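Local structure of RNA-dependent RNA Polymerase (Bombyx mori cytoplasmic polyhedrosis virus, 6TZ0) at residues Gly57-Gly62 / Ile315-Arg320; Ile153-Val158 / Ala216-Ile221; Val158-Thr163 / Leu222-Ser227; Tyr165-Tyr170 / Tyr208-Val213; Ser227-Asn232 / Tyr308-Glu313. The protein catalyses RNA-templated RNA synthesis, making plus strands in conservative transcription and complementary minus strands in genome replication. All blocks are in the same frame, centred on the assembly; numbering follows the deposited sequence.

All five contacts lie on one side of the chain's centre, in the helical N-terminal region and away from the known nucleotide- and metal-binding residues. Interaction 1 closes a long loop of chain that holds the other four. Within it the segments of interactions 2 and 3 alternate, interaction 4 is nested in both, and interaction 5 follows them. Interactions 2 and 3 share Val158 and helix 145-160, with centres about 6 Å apart. Interactions 2 and 4 share helix 206-218, with centres about 10 Å apart. Interactions 3 and 5 share Ser227 and helix 224-237; 5 and 1 share helix 309-320. Successive helices are thus packed together, with the hairpin of strands 54-58 and 64-68 tied to them.

Interaction 1: residues Gly57-Gly62 / Ile315-Arg320; sequences GEDSNG and INRALR
A single long salt bridge joins Asp59, in the turn of a beta hairpin, to Arg317, near the end of helix 309-320. The hairpin is made by strands 54-58 and 64-68, and a type I beta turn from Asp59 to Gly62 helps to reverse the chain between them. Asp59 OD2 lies 4.0 Å from Arg317 NE. At this distance the link is electrostatic and not a hydrogen bond. The carboxylate oxygen comes to the edge of the guanidinium, near its plane, but the two flat groups are turned 70° against each other. They therefore do not form a side-by-side, two-pronged pair.

Arg317 reaches across with a straight chain. Its CG is anti to the backbone N (chi1 -177°), and the chain stays extended as far as NE. Asp59 holds its CG between the backbone N and the carbonyl carbon (chi1 61°). This keeps OD1 over its own turn, where it accepts a weak bond from Asn61 N at 3.2 Å and a further bond from the backbone N of Asn63. OD2 points outward and also bonds to Tyr331 OH. The carboxylate is thus positioned mainly by the turn and by Tyr331, and Arg317 probably adds a longer-range attraction. Little surface is buried between the two segments.

Tyr331 belongs to helix 325-339, which also touches Asn61 and Ala318. Arg317 lies against Leu65 of strand 64-68. Beside the turn, the start of helix 224-237 is held by bonds from Thr223 to Glu58 and from Glu226 to Ser60.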
# COMPACT_ATOMS: atom_id res chain seq x y z
N GLY A 57 31.79 8.48 34.23
CA GLY A 57 30.52 9.09 34.54
C GLY A 57 29.48 8.03 34.82
O GLY A 57 29.80 6.86 35.02
N GLU A 58 28.23 8.46 34.82
CA GLU A 58 27.11 7.62 35.20
C GLU A 58 26.41 7.04 33.98
O GLU A 58 26.52 7.55 32.87
CB GLU A 58 26.10 8.41 36.04
CG GLU A 58 26.63 8.84 37.39
CD GLU A 58 25.62 9.67 38.15
OE1 GLU A 58 24.58 10.02 37.57
OE2 GLU A 58 25.88 9.98 39.34
N ASP A 59 25.66 5.96 34.21
CA ASP A 59 24.86 5.34 33.17
C ASP A 59 23.45 5.94 33.19
O ASP A 59 23.22 6.99 33.79
CB ASP A 59 24.88 3.81 33.32
CG ASP A 59 24.31 3.31 34.64
OD1 ASP A 59 23.97 4.12 35.53
OD2 ASP A 59 24.19 2.08 34.80
N SER A 60 22.50 5.28 32.54
CA SER A 60 21.12 5.77 32.53
C SER A 60 20.43 5.62 33.88
O SER A 60 19.40 6.26 34.10
CB SER A 60 20.31 5.03 31.47
OG SER A 60 20.80 5.31 30.17
N ASN A 61 20.97 4.79 34.77
CA ASN A 61 20.36 4.58 36.08
C ASN A 61 21.27 5.00 37.23
O ASN A 61 21.01 4.64 38.38
CB ASN A 61 19.93 3.12 36.22
CG ASN A 61 18.67 2.81 35.44
OD1 ASN A 61 17.69 3.54 35.53
ND2 ASN A 61 18.71 1.76 34.64
N GLY A 62 22.32 5.76 36.94
CA GLY A 62 23.11 6.39 37.97
C GLY A 62 24.28 5.59 38.50
O GLY A 62 24.79 5.91 39.58
N ILE A 315 25.47 -4.79 28.17
CA ILE A 315 24.25 -5.57 28.35
C ILE A 315 24.33 -6.44 29.61
O ILE A 315 23.36 -6.55 30.36
CB ILE A 315 23.95 -6.40 27.09
CG1 ILE A 315 23.55 -5.47 25.94
CG2 ILE A 315 22.87 -7.44 27.31
CD1 ILE A 315 23.45 -6.16 24.63
N ASN A 316 25.50 -7.03 29.89
CA ASN A 316 25.63 -7.82 31.12
C ASN A 316 25.57 -6.93 32.36
O ASN A 316 25.04 -7.34 33.40
CB ASN A 316 26.92 -8.63 31.09
CG ASN A 316 26.90 -9.69 30.02
OD1 ASN A 316 25.87 -10.28 29.74
ND2 ASN A 316 28.06 -9.96 29.45
N ARG A 317 26.10 -5.71 32.25
CA ARG A 317 25.94 -4.70 33.29
C ARG A 317 24.47 -4.37 33.53
O ARG A 317 24.04 -4.22 34.68
CB ARG A 317 26.70 -3.44 32.87
CG ARG A 317 26.68 -2.32 33.87
CD ARG A 317 27.50 -1.16 33.35
NE ARG A 317 27.49 -0.05 34.29
CZ ARG A 317 28.34 0.07 35.30
NH1 ARG A 317 28.26 1.10 36.13
NH2 ARG A 317 29.27 -0.86 35.50
N ALA A 318 23.68 -4.26 32.46
CA ALA A 318 22.25 -4.00 32.61
C ALA A 318 21.51 -5.20 33.18
O ALA A 318 20.52 -5.04 33.90
CB ALA A 318 21.65 -3.61 31.26
N LEU A 319 21.97 -6.41 32.86
CA LEU A 319 21.42 -7.63 33.46
C LEU A 319 21.66 -7.68 34.96
O LEU A 319 20.82 -8.16 35.72
CB LEU A 319 22.02 -8.87 32.79
CG LEU A 319 21.32 -9.63 31.67
CD1 LEU A 319 20.10 -10.29 32.25
CD2 LEU A 319 20.93 -8.75 30.51
N ARG A 320 22.82 -7.19 35.41
CA ARG A 320 23.15 -7.34 36.82
C ARG A 320 22.62 -6.18 37.67
O ARG A 320 22.03 -6.41 38.72
CB ARG A 320 24.65 -7.48 36.99
CG ARG A 320 25.19 -8.75 36.38
CD ARG A 320 24.68 -9.95 37.14
NE ARG A 320 25.26 -11.19 36.65
CZ ARG A 320 24.94 -12.39 37.13
NH1 ARG A 320 25.51 -13.48 36.63
NH2 ARG A 320 24.06 -12.50 38.11

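Interaction 2: residues Ile153-Val158 / Ala216-Ile221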
# COMPACT_ATOMS: atom_id res chain seq x y z
N ILE A 153 25.13 20.21 17.96
CA ILE A 153 26.27 20.59 18.79
C ILE A 153 25.99 21.89 19.54
O ILE A 153 26.37 22.03 20.71
CB ILE A 153 27.54 20.67 17.92
CG1 ILE A 153 27.90 19.28 17.37
CG2 ILE A 153 28.71 21.23 18.67
CD1 ILE A 153 28.18 18.26 18.44
N ALA A 154 25.28 22.83 18.91
CA ALA A 154 24.90 24.08 19.57
C ALA A 154 23.94 23.83 20.74
O ALA A 154 24.08 24.45 21.80
CB ALA A 154 24.25 25.02 18.57
N SER A 155 22.98 22.92 20.55
CA SER A 155 22.05 22.59 21.62
C SER A 155 22.77 21.93 22.79
O SER A 155 22.51 22.27 23.96
CB SER A 155 20.95 21.68 21.10
OG SER A 155 21.50 20.42 20.75
N LEU A 156 23.70 21.01 22.50
CA LEU A 156 24.47 20.37 23.57
C LEU A 156 25.36 21.37 24.31
O LEU A 156 25.51 21.28 25.54
CB LEU A 156 25.31 19.24 22.98
CG LEU A 156 24.66 17.94 22.54
CD1 LEU A 156 25.57 17.23 21.59
CD2 LEU A 156 24.48 17.07 23.76
N ASP A 157 25.94 22.34 23.59
CA ASP A 157 26.79 23.33 24.23
C ASP A 157 26.00 24.25 25.14
O ASP A 157 26.45 24.56 26.25
CB ASP A 157 27.52 24.18 23.18
CG ASP A 157 28.58 23.41 22.45
OD1 ASP A 157 29.09 22.41 23.00
OD2 ASP A 157 28.94 23.83 21.33
N VAL A 158 24.82 24.69 24.70
CA VAL A 158 24.04 25.61 25.52
C VAL A 158 23.43 24.88 26.72
O VAL A 158 23.33 25.44 27.81
CB VAL A 158 22.99 26.32 24.65
CG1 VAL A 158 22.05 27.19 25.47
CG2 VAL A 158 23.70 27.19 23.66
N ALA A 216 19.74 11.69 21.29
CA ALA A 216 19.53 10.77 22.40
C ALA A 216 20.09 11.32 23.71
O ALA A 216 19.53 11.05 24.78
CB ALA A 216 20.15 9.41 22.09
N ILE A 217 21.20 12.06 23.65
CA ILE A 217 21.72 12.71 24.85
C ILE A 217 20.78 13.83 25.30
O ILE A 217 20.48 13.97 26.49
CB ILE A 217 23.14 13.24 24.62
CG1 ILE A 217 24.10 12.10 24.34
CG2 ILE A 217 23.65 13.97 25.84
CD1 ILE A 217 25.42 12.59 23.85
N MET A 218 20.28 14.63 24.35
CA MET A 218 19.31 15.68 24.66
C MET A 218 18.01 15.12 25.21
O MET A 218 17.31 15.79 25.98
CB MET A 218 19.03 16.51 23.40
CG MET A 218 20.11 17.49 23.01
SD MET A 218 20.11 18.99 24.01
CE MET A 218 21.42 18.63 25.15
N SER A 219 17.67 13.88 24.85
CA SER A 219 16.49 13.20 25.32
C SER A 219 16.60 12.71 26.76
O SER A 219 15.58 12.40 27.38
CB SER A 219 16.21 12.02 24.40
OG SER A 219 15.87 12.47 23.11
N GLY A 220 17.81 12.61 27.30
CA GLY A 220 17.99 11.97 28.59
C GLY A 220 18.09 10.47 28.53
O GLY A 220 18.10 9.83 29.58
N ILE A 221 18.16 9.89 27.34
CA ILE A 221 18.24 8.45 27.19
C ILE A 221 19.69 7.98 27.33
O ILE A 221 19.98 7.03 28.06
CB ILE A 221 17.64 8.03 25.84
CG1 ILE A 221 16.14 8.36 25.83
CG2 ILE A 221 17.87 6.56 25.56
CD1 ILE A 221 15.52 8.30 24.48
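Met218 folds its chain back at chi2 (-78°) and chi3 (100°), which brings CE against Leu156. In Leu156, CG lies beside the backbone N (chi1 -74°), and the second torsion then turns CD2 toward the other helix. The contact is buried helix-helix packing between helix 145-160 and the last part of helix 206-218. The nearest CA atoms of the two segments are those of Leu156 and Met218, 7.1 Å apart.

Leu156 CD2 is the meeting point. It touches Met218 CE and, at 3.8 Å, Ile217 CG2. The Leu156 and Ile217 side chains cross at about a right angle, with CD2 set against the CG2 branch. Ser155, one residue earlier, faces the sulfur: its OG is 3.8 Å from Met218 SD. This is packing; the hydroxyl's hydrogen bond goes to Val152 O within its own helix. That bond probably helps fix the hydroxyl's rotation.

At Gly220 the chain leaves the helix in a Schellman motif. Its phi is positive, Ile221 N bonds back to Ala216 O at 3.1 Å, and Gly220 N bonds to Ile217 O. Leu780 and Phe783 of helix 774-786 pack against Ser155, while Tyr160 touches both Ile217 and Met218. The thioether end of Met218 reaches as far as the opposite backbone: CE is 3.7 Å from Leu156 CD2 and 3.9 Å from Leu156 CA.

Interaction 3: residues Val158-Thr163 / Leu222-Ser227; sequences VWYQTT and LTHVES
Tyr160 and His224 form the aromatic contact, a T-shaped (edge-to-face) pair. The edge of the imidazole points at the face of the phenol ring, and the planes stand at 71°. The centroids are 4.8 Å apart. His224 NE2 does the touching. It sits over the face, displaced toward the CE1-CZ side, 3.6 Å from both Tyr160 CE1 and Tyr160 CZ. The opposite face of the phenol is met by Trp159 CD1, so the ring is held between its own neighbour and the histidine. The two side chains approach from opposite directions.

The pair joins the last turn of helix 145-160 to the first turn of helix 224-237, near the surface of the N-terminal region.

The hydrogen bonds lie on the histidine side. Thr223 is the N-cap of helix 224-237 and makes a capping box with Glu226. Thr223 N gives to Glu226 OE1 at 3.2 Å, meeting it from above the carboxylate plane. In return, Glu226 N gives a weak bond to Thr223 OG1 at 3.4 Å. Tyr314 OH also bonds to the Glu226 carboxylate, at OE2.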
# COMPACT_ATOMS: atom_id res chain seq x y z
N VAL A 158 24.82 24.69 24.70
CA VAL A 158 24.04 25.61 25.52
C VAL A 158 23.43 24.88 26.72
O VAL A 158 23.33 25.44 27.81
CB VAL A 158 22.99 26.32 24.65
CG1 VAL A 158 22.05 27.19 25.47
CG2 VAL A 158 23.70 27.19 23.66
N TRP A 159 23.08 23.60 26.55
CA TRP A 159 22.53 22.86 27.68
C TRP A 159 23.60 22.58 28.73
O TRP A 159 23.40 22.85 29.92
CB TRP A 159 21.90 21.55 27.22
CG TRP A 159 21.17 20.82 28.32
CD1 TRP A 159 21.69 19.88 29.16
CD2 TRP A 159 19.79 20.94 28.66
NE1 TRP A 159 20.73 19.44 30.03
CE2 TRP A 159 19.55 20.07 29.74
CE3 TRP A 159 18.73 21.71 28.17
CZ2 TRP A 159 18.30 19.94 30.33
CZ3 TRP A 159 17.49 21.59 28.76
CH2 TRP A 159 17.29 20.71 29.83
N TYR A 160 24.75 22.03 28.33
CA TYR A 160 25.74 21.62 29.31
C TYR A 160 26.74 22.70 29.68
O TYR A 160 27.61 22.45 30.51
CB TYR A 160 26.47 20.37 28.82
CG TYR A 160 25.61 19.14 28.92
CD1 TYR A 160 25.54 18.43 30.11
CD2 TYR A 160 24.83 18.73 27.86
CE1 TYR A 160 24.74 17.32 30.22
CE2 TYR A 160 24.02 17.62 27.96
CZ TYR A 160 23.99 16.92 29.15
OH TYR A 160 23.19 15.81 29.25
N GLN A 161 26.68 23.87 29.03
CA GLN A 161 27.46 25.09 29.33
C GLN A 161 28.96 24.92 29.15
O GLN A 161 29.72 25.85 29.41
CB GLN A 161 27.17 25.62 30.74
CG GLN A 161 25.76 26.10 30.95
CD GLN A 161 25.57 26.68 32.33
OE1 GLN A 161 26.51 26.78 33.12
NE2 GLN A 161 24.33 27.03 32.66
N THR A 162 29.43 23.75 28.72
CA THR A 162 30.84 23.47 28.51
C THR A 162 30.99 22.84 27.14
O THR A 162 30.01 22.44 26.51
CB THR A 162 31.43 22.51 29.55
OG1 THR A 162 30.81 21.23 29.43
CG2 THR A 162 31.24 23.04 30.97
N THR A 163 32.23 22.75 26.68
CA THR A 163 32.50 22.20 25.37
C THR A 163 33.28 20.89 25.42
O THR A 163 33.59 20.33 24.37
CB THR A 163 33.25 23.24 24.53
OG1 THR A 163 33.35 22.78 23.18
CG2 THR A 163 34.63 23.49 25.09
N LEU A 222 20.61 8.64 26.66
CA LEU A 222 22.02 8.32 26.75
C LEU A 222 22.75 9.38 27.55
O LEU A 222 22.47 10.57 27.43
CB LEU A 222 22.66 8.19 25.37
CG LEU A 222 22.23 7.03 24.48
CD1 LEU A 222 22.91 7.16 23.14
CD2 LEU A 222 22.59 5.72 25.13
N THR A 223 23.70 8.94 28.37
CA THR A 223 24.63 9.84 29.01
C THR A 223 25.84 10.02 28.09
O THR A 223 25.83 9.58 26.94
CB THR A 223 25.01 9.31 30.39
OG1 THR A 223 25.69 8.06 30.26
CG2 THR A 223 23.77 9.11 31.22
N HIS A 224 26.89 10.67 28.57
CA HIS A 224 28.05 10.89 27.71
C HIS A 224 28.89 9.62 27.56
O HIS A 224 29.40 9.33 26.47
CB HIS A 224 28.89 12.05 28.25
CG HIS A 224 28.20 13.37 28.16
ND1 HIS A 224 28.04 14.05 26.97
CD2 HIS A 224 27.60 14.13 29.10
CE1 HIS A 224 27.39 15.18 27.19
NE2 HIS A 224 27.12 15.25 28.48
N VAL A 225 29.01 8.84 28.64
CA VAL A 225 29.76 7.60 28.56
C VAL A 225 28.99 6.58 27.73
O VAL A 225 29.58 5.79 26.97
CB VAL A 225 30.04 7.07 29.98
CG1 VAL A 225 31.17 6.09 29.96
CG2 VAL A 225 30.29 8.20 30.94
N GLU A 226 27.67 6.59 27.85
CA GLU A 226 26.84 5.75 27.00
C GLU A 226 26.88 6.19 25.55
O GLU A 226 26.75 5.36 24.65
CB GLU A 226 25.41 5.74 27.53
CG GLU A 226 25.25 4.98 28.82
CD GLU A 226 23.84 5.03 29.35
OE1 GLU A 226 23.05 5.83 28.83
OE2 GLU A 226 23.52 4.25 30.26
N SER A 227 27.11 7.49 25.29
CA SER A 227 27.32 7.93 23.92
C SER A 227 28.64 7.44 23.37
O SER A 227 28.74 7.15 22.17
CB SER A 227 27.26 9.45 23.84
OG SER A 227 28.38 10.05 24.47

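Interaction 4: residues Tyr165-Tyr170 / Tyr208-Val213; sequences YPLRTY and YTCCQV
Leu167 lays its branched end against helix 206-218, over Cys210 and toward Val213. Its CG swings to the far side from the backbone N (chi1 -170°), which turns the branched end toward helix 206-218. The two branches have different jobs. CD2 meets the backbone, lying 3.8 Å from Cys210 O. CD1 meets side chains: it is 4.2 Å from Cys210 SG and 4.5 Å from Val213 CG1. Cys210 and Val213 are three residues apart, so they sit on the same side of their helix, and the leucine spans them. The contacts are of van der Waals kind, and no hydrogen bond crosses between the segments.

This is buried helix-helix packing inside the N-terminal region. The first turn of helix 166-175 is set against the middle of helix 206-218. The CA atoms of Leu167 and Cys210 are the nearest pair, at 7.5 Å. Leu156 of helix 145-160 also packs on Leu167, so three helices meet around this side chain.

The turn that presents Leu167 is held from within and from behind. Pro166 O accepts two bonds, from Tyr170 N and from Thr169 OG1, the latter at 2.7 Å. The hydroxyl is tilted 25° from the carbonyl plane. Arg168 runs back over one face of the Tyr165 ring, with CG 3.7 Å above its plane. Both residues then reach Asp157 of helix 145-160, Arg168 by a salt bridge from NH1 and Tyr165 by a hydrogen bond at OH. On another side, Tyr170 packs on Ile228 and Met231 of helix 224-237.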
# COMPACT_ATOMS: atom_id res chain seq x y z
N TYR A 165 32.77 17.45 26.01
CA TYR A 165 32.00 16.21 26.07
C TYR A 165 32.40 15.38 24.85
O TYR A 165 32.83 15.93 23.83
CB TYR A 165 30.48 16.49 26.12
CG TYR A 165 29.92 17.34 25.02
CD1 TYR A 165 29.47 16.77 23.84
CD2 TYR A 165 29.81 18.71 25.17
CE1 TYR A 165 28.95 17.55 22.84
CE2 TYR A 165 29.30 19.49 24.18
CZ TYR A 165 28.87 18.91 23.01
OH TYR A 165 28.36 19.69 22.01
N PRO A 166 32.32 14.03 24.94
CA PRO A 166 33.02 13.18 23.95
C PRO A 166 32.53 13.27 22.51
O PRO A 166 33.25 12.84 21.60
CB PRO A 166 32.80 11.77 24.51
CG PRO A 166 32.57 11.96 25.93
CD PRO A 166 31.84 13.22 26.08
N LEU A 167 31.33 13.80 22.28
CA LEU A 167 30.83 13.86 20.92
C LEU A 167 31.58 14.90 20.10
O LEU A 167 31.70 14.77 18.88
CB LEU A 167 29.32 14.13 20.93
CG LEU A 167 28.57 13.98 19.60
CD1 LEU A 167 28.66 12.55 19.10
CD2 LEU A 167 27.12 14.40 19.73
N ARG A 168 32.16 15.91 20.76
CA ARG A 168 33.03 16.85 20.07
C ARG A 168 34.30 16.17 19.57
O ARG A 168 34.75 16.43 18.45
CB ARG A 168 33.40 18.02 20.98
CG ARG A 168 32.24 18.82 21.49
CD ARG A 168 31.44 19.41 20.35
NE ARG A 168 32.16 20.38 19.55
CZ ARG A 168 32.16 21.69 19.78
NH1 ARG A 168 31.47 22.19 20.79
NH2 ARG A 168 32.83 22.50 18.98
N THR A 169 34.89 15.29 20.39
CA THR A 169 36.08 14.58 19.95
C THR A 169 35.76 13.56 18.87
O THR A 169 36.59 13.34 17.99
CB THR A 169 36.76 13.89 21.13
OG1 THR A 169 35.90 12.85 21.63
CG2 THR A 169 37.01 14.89 22.22
N TYR A 170 34.56 12.96 18.90
CA TYR A 170 34.15 12.12 17.78
C TYR A 170 33.99 12.91 16.48
O TYR A 170 34.44 12.47 15.42
CB TYR A 170 32.85 11.37 18.10
CG TYR A 170 33.07 10.08 18.86
CD1 TYR A 170 33.51 8.95 18.20
CD2 TYR A 170 32.82 10.00 20.22
CE1 TYR A 170 33.72 7.77 18.87
CE2 TYR A 170 33.03 8.82 20.90
CZ TYR A 170 33.47 7.71 20.22
OH TYR A 170 33.67 6.53 20.89
N TYR A 208 24.78 12.08 10.29
CA TYR A 208 23.44 11.78 10.76
C TYR A 208 23.47 10.88 11.99
O TYR A 208 22.61 11.01 12.87
CB TYR A 208 22.63 11.12 9.65
CG TYR A 208 22.54 11.93 8.38
CD1 TYR A 208 21.86 13.14 8.35
CD2 TYR A 208 23.05 11.43 7.19
CE1 TYR A 208 21.77 13.86 7.19
CE2 TYR A 208 22.95 12.15 6.01
CZ TYR A 208 22.30 13.37 6.02
OH TYR A 208 22.18 14.10 4.86
N THR A 209 24.45 9.99 12.06
CA THR A 209 24.62 9.15 13.25
C THR A 209 24.97 9.98 14.48
O THR A 209 24.42 9.76 15.56
CB THR A 209 25.71 8.10 12.98
OG1 THR A 209 25.37 7.35 11.81
CG2 THR A 209 25.83 7.15 14.15
N CYS A 210 25.89 10.94 14.33
CA CYS A 210 26.21 11.87 15.41
C CYS A 210 25.03 12.75 15.78
O CYS A 210 24.84 13.06 16.96
CB CYS A 210 27.41 12.74 15.03
SG CYS A 210 28.99 11.89 14.95
N CYS A 211 24.21 13.14 14.79
CA CYS A 211 22.99 13.89 15.09
C CYS A 211 22.01 13.06 15.92
O CYS A 211 21.39 13.58 16.85
CB CYS A 211 22.32 14.36 13.80
SG CYS A 211 23.15 15.70 12.94
N GLN A 212 21.90 11.77 15.62
CA GLN A 212 20.99 10.92 16.40
C GLN A 212 21.53 10.66 17.81
O GLN A 212 20.75 10.62 18.77
CB GLN A 212 20.75 9.60 15.67
CG GLN A 212 19.69 8.75 16.33
CD GLN A 212 18.33 9.39 16.27
OE1 GLN A 212 17.94 9.96 15.25
NE2 GLN A 212 17.59 9.31 17.37
N VAL A 213 22.84 10.50 17.95
CA VAL A 213 23.40 10.27 19.28
C VAL A 213 23.28 11.54 20.13
O VAL A 213 22.97 11.47 21.33
CB VAL A 213 24.85 9.76 19.17
CG1 VAL A 213 25.53 9.69 20.52
CG2 VAL A 213 24.85 8.38 18.56

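Interaction 5: residues Ser227-Asn232 / Tyr308-Glu313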
# COMPACT_ATOMS: atom_id res chain seq x y z
N SER A 227 27.11 7.49 25.29
CA SER A 227 27.32 7.93 23.92
C SER A 227 28.64 7.44 23.37
O SER A 227 28.74 7.15 22.17
CB SER A 227 27.26 9.45 23.84
OG SER A 227 28.38 10.05 24.47
N ILE A 228 29.66 7.33 24.23
CA ILE A 228 30.92 6.70 23.83
C ILE A 228 30.69 5.26 23.42
O ILE A 228 31.17 4.81 22.36
CB ILE A 228 31.96 6.79 24.95
CG1 ILE A 228 32.28 8.24 25.26
CG2 ILE A 228 33.23 6.08 24.57
CD1 ILE A 228 33.09 8.36 26.47
N VAL A 229 29.95 4.51 24.24
CA VAL A 229 29.65 3.10 23.95
C VAL A 229 28.87 2.96 22.65
O VAL A 229 29.17 2.09 21.81
CB VAL A 229 28.90 2.47 25.14
CG1 VAL A 229 28.51 1.04 24.84
CG2 VAL A 229 29.73 2.54 26.40
N ALA A 230 27.90 3.85 22.43
CA ALA A 230 27.09 3.83 21.21
C ALA A 230 27.93 4.11 19.97
O ALA A 230 27.85 3.36 18.99
CB ALA A 230 25.96 4.85 21.33
N MET A 231 28.76 5.16 20.00
CA MET A 231 29.57 5.51 18.84
C MET A 231 30.64 4.46 18.54
O MET A 231 30.94 4.20 17.37
CB MET A 231 30.20 6.89 19.03
CG MET A 231 29.22 8.04 18.99
SD MET A 231 28.32 8.11 17.43
CE MET A 231 29.63 8.49 16.28
N ASN A 232 31.20 3.85 19.59
CA ASN A 232 32.15 2.76 19.37
C ASN A 232 31.48 1.57 18.71
O ASN A 232 32.06 0.94 17.82
CB ASN A 232 32.79 2.32 20.69
CG ASN A 232 33.69 3.37 21.29
OD1 ASN A 232 34.33 4.14 20.58
ND2 ASN A 232 33.77 3.38 22.61
N TYR A 308 29.70 -7.01 19.70
CA TYR A 308 30.91 -6.31 20.09
C TYR A 308 31.03 -6.30 21.61
O TYR A 308 30.07 -5.93 22.30
CB TYR A 308 30.83 -4.89 19.53
CG TYR A 308 31.97 -3.96 19.84
CD1 TYR A 308 33.25 -4.20 19.37
CD2 TYR A 308 31.74 -2.77 20.51
CE1 TYR A 308 34.28 -3.33 19.63
CE2 TYR A 308 32.75 -1.88 20.77
CZ TYR A 308 34.02 -2.17 20.33
OH TYR A 308 35.04 -1.27 20.59
N PRO A 309 32.17 -6.72 22.18
CA PRO A 309 32.22 -7.04 23.61
C PRO A 309 32.09 -5.85 24.55
O PRO A 309 31.79 -6.06 25.72
CB PRO A 309 33.58 -7.72 23.77
CG PRO A 309 34.38 -7.25 22.63
CD PRO A 309 33.42 -7.08 21.50
N GLU A 310 32.28 -4.61 24.08
CA GLU A 310 31.95 -3.47 24.92
C GLU A 310 30.44 -3.33 25.08
O GLU A 310 29.94 -3.09 26.18
CB GLU A 310 32.55 -2.19 24.32
CG GLU A 310 32.35 -0.95 25.17
CD GLU A 310 32.91 0.29 24.51
OE1 GLU A 310 33.38 0.19 23.36
OE2 GLU A 310 32.89 1.37 25.14
N PHE A 311 29.71 -3.51 23.98
CA PHE A 311 28.25 -3.47 24.04
C PHE A 311 27.70 -4.69 24.76
O PHE A 311 26.71 -4.59 25.49
CB PHE A 311 27.71 -3.34 22.61
CG PHE A 311 26.23 -3.26 22.53
CD1 PHE A 311 25.56 -2.18 23.06
CD2 PHE A 311 25.51 -4.23 21.86
CE1 PHE A 311 24.19 -2.09 22.97
CE2 PHE A 311 24.14 -4.14 21.76
CZ PHE A 311 23.48 -3.07 22.32
N ASN A 312 28.34 -5.85 24.58
CA ASN A 312 27.96 -7.04 25.33
C ASN A 312 28.21 -6.86 26.83
O ASN A 312 27.42 -7.32 27.66
CB ASN A 312 28.74 -8.25 24.80
CG ASN A 312 28.18 -9.57 25.28
OD1 ASN A 312 27.12 -9.62 25.90
ND2 ASN A 312 28.90 -10.64 25.01
N GLU A 313 29.29 -6.17 27.18
CA GLU A 313 29.59 -5.94 28.58
C GLU A 313 28.61 -4.93 29.18
O GLU A 313 28.24 -5.03 30.35
CB GLU A 313 31.03 -5.47 28.73
CG GLU A 313 31.54 -5.37 30.16
CD GLU A 313 33.03 -5.07 30.22
OE1 GLU A 313 33.66 -4.90 29.16
OE2 GLU A 313 33.58 -5.01 31.35
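Glu310 and Asn232 make the close part of this contact, with Val229 beside them. The glutamate chain is fully extended and delivers the carboxylate to the side of helix 224-237. Asn232 ND2 lies 3.3 Å from both Glu310 OE1 and Glu310 OE2. Both bonds are weak, and the one to OE1 is the more bent (130° against 151°). The amide and carboxylate planes are 36° apart. Val229 CG2 fills in next to this pair, 3.6 Å from Glu310 OE2.

Asn232 is buried, and its amide has other partners. OD1 accepts from Thr70 N, and ND2 gives to Thr68 O. These bonds probably orient the amide that Glu310 meets. Tyr170 OH is a further partner of OD1.

The Tyr308 end is looser, and this residue is partly open to solvent. There the ring reaches Asn232 only obliquely, with Tyr308 CE2 4.1 Å from Asn232 O. Tyr308 also stacks on His236.

Tyr308 is the N-cap of helix 309-320, and Glu310 lies in its first turn, where a negative charge probably suits the helix dipole. The arrangement is a helix start packed against the flank of helix 224-237, with a buried amide between them.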